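Long-range contact in TRAP-type transporter, periplasmic component (Cupriavidus necator, PDB 4P8B), which binds (S)-2-acetolactate in the cleft between its two lobes, probably as the periplasmic solute-binding component of a TRAP transporter: residues Leu108-Leu113 with Asp330-Ala335. Sequence-based numbering, arbitrary orientation. Where two conformers were deposited one is given.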
# COMPACT_ATOMS: atom_id res chain seq x y z
N LEU A 108 -5.42 0.64 -10.47
CA LEU A 108 -4.59 0.67 -9.29
C LEU A 108 -3.60 -0.50 -9.26
O LEU A 108 -2.64 -0.46 -8.50
CB LEU A 108 -5.44 0.71 -8.02
CG LEU A 108 -6.31 1.95 -7.86
CD1 LEU A 108 -7.12 1.83 -6.59
CD2 LEU A 108 -5.46 3.21 -7.81
N ASN A 109 -3.81 -1.51 -10.11
CA ASN A 109 -2.82 -2.57 -10.27
C ASN A 109 -1.47 -2.05 -10.82
O ASN A 109 -0.48 -2.74 -10.73
CB ASN A 109 -3.33 -3.68 -11.19
CG ASN A 109 -4.38 -4.55 -10.55
OD1 ASN A 109 -4.11 -5.27 -9.60
ND2 ASN A 109 -5.59 -4.51 -11.10
N LEU A 110 -1.45 -0.85 -11.38
CA LEU A 110 -0.23 -0.28 -11.91
C LEU A 110 0.89 -0.31 -10.88
O LEU A 110 2.04 -0.66 -11.20
CB LEU A 110 -0.49 1.14 -12.39
CG LEU A 110 0.63 1.82 -13.17
CD1 LEU A 110 0.06 2.75 -14.23
CD2 LEU A 110 1.53 2.61 -12.23
N PHE A 111 0.58 0.01 -9.63
CA PHE A 111 1.58 0.04 -8.59
C PHE A 111 2.04 -1.35 -8.14
O PHE A 111 3.06 -1.49 -7.43
CB PHE A 111 1.09 0.86 -7.38
CG PHE A 111 0.77 2.29 -7.72
CD1 PHE A 111 1.80 3.20 -7.98
CD2 PHE A 111 -0.54 2.72 -7.81
CE1 PHE A 111 1.51 4.50 -8.30
CE2 PHE A 111 -0.82 4.04 -8.15
CZ PHE A 111 0.20 4.92 -8.39
N SER A 112 1.28 -2.37 -8.55
CA SER A 112 1.58 -3.75 -8.23
C SER A 112 2.33 -4.47 -9.36
O SER A 112 2.60 -5.64 -9.23
CB SER A 112 0.28 -4.51 -7.94
OG SER A 112 -0.36 -3.90 -6.83
N LEU A 113 2.63 -3.80 -10.46
CA LEU A 113 3.39 -4.45 -11.53
C LEU A 113 4.80 -4.77 -11.05
O LEU A 113 5.51 -3.89 -10.58
CB LEU A 113 3.48 -3.55 -12.75
CG LEU A 113 2.20 -3.34 -13.54
CD1 LEU A 113 2.39 -2.19 -14.53
CD2 LEU A 113 1.79 -4.61 -14.25
N ASP A 330 -1.46 2.08 -22.36
CA ASP A 330 -1.03 3.47 -22.50
C ASP A 330 -0.71 4.13 -21.16
O ASP A 330 0.18 4.96 -21.07
CB ASP A 330 -2.12 4.30 -23.18
CG ASP A 330 -2.44 3.84 -24.58
OD1 ASP A 330 -1.59 3.16 -25.20
OD2 ASP A 330 -3.55 4.19 -25.08
N LEU A 331 -1.44 3.75 -20.12
CA LEU A 331 -1.17 4.32 -18.80
C LEU A 331 0.13 3.75 -18.26
O LEU A 331 0.93 4.47 -17.69
CB LEU A 331 -2.32 4.03 -17.84
CG LEU A 331 -2.19 4.57 -16.41
CD1 LEU A 331 -2.14 6.09 -16.43
CD2 LEU A 331 -3.33 4.07 -15.53
N VAL A 332 0.35 2.46 -18.48
CA VAL A 332 1.58 1.83 -18.01
C VAL A 332 2.77 2.39 -18.77
O VAL A 332 3.84 2.65 -18.19
CB VAL A 332 1.48 0.31 -18.13
CG1 VAL A 332 2.83 -0.33 -17.74
CG2 VAL A 332 0.37 -0.22 -17.23
N THR A 333 2.58 2.64 -20.05
CA THR A 333 3.65 3.19 -20.84
C THR A 333 4.00 4.61 -20.36
O THR A 333 5.18 4.97 -20.27
CB THR A 333 3.25 3.20 -22.29
OG1 THR A 333 3.10 1.84 -22.75
CG2 THR A 333 4.29 3.89 -23.13
N LYS A 334 2.99 5.41 -20.02
CA LYS A 334 3.25 6.72 -19.43
C LYS A 334 4.05 6.60 -18.13
O LYS A 334 4.95 7.41 -17.87
CB LYS A 334 1.93 7.47 -19.18
CG LYS A 334 1.31 7.99 -20.46
CD LYS A 334 -0.10 8.48 -20.23
CE LYS A 334 -0.72 8.97 -21.54
NZ LYS A 334 -2.11 9.50 -21.32
N ALA A 335 3.75 5.58 -17.32
CA ALA A 335 4.47 5.35 -16.07
C ALA A 335 5.93 5.00 -16.37
O ALA A 335 6.85 5.55 -15.74
CB ALA A 335 3.81 4.26 -15.28
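Leu-110, in the conformer described here, one of two modelled, rests its CD1 methyl against the side of helix 329-340. The side chains of Leu-110 and Leu-331 cross at about a right angle, CD1 of Leu-110 lying 3.6 Å from CG of Leu-331 and 3.9 Å from its CD2. With CG of Leu-110 anti to the backbone N (chi1 -171°), the branch extends outward from the 3-10 turn, and both methyls come within 4.2 Å of CB of Ala-335. CD1 also approaches CG2 of Val-332 at 4.2 Å. Alongside, Leu-113 and Val-332 reach toward each other tip to tip: CD1 of Leu-113 sits against both valine methyls, 3.7 Å from CG1 and 3.9 Å from CG2. The interface is small, apolar and mostly buried. Trp-323 of helix 317-327 packs on Leu-113, Leu-116 on Leu-110, and Ser-134 of helix 130-141 on Leu-331. The two backbones come close, Leu-110 CA lying 6.7 Å from Val-332 CA. This packing docks the C-terminal helix onto the 3-10 turn and loop residue Leu-113, between helices 98-101 and 120-127, about 12 Å (Leu-113 to Arg-155 side chains) from the acetolactate site of the two-lobed family 7 solute-binding fold.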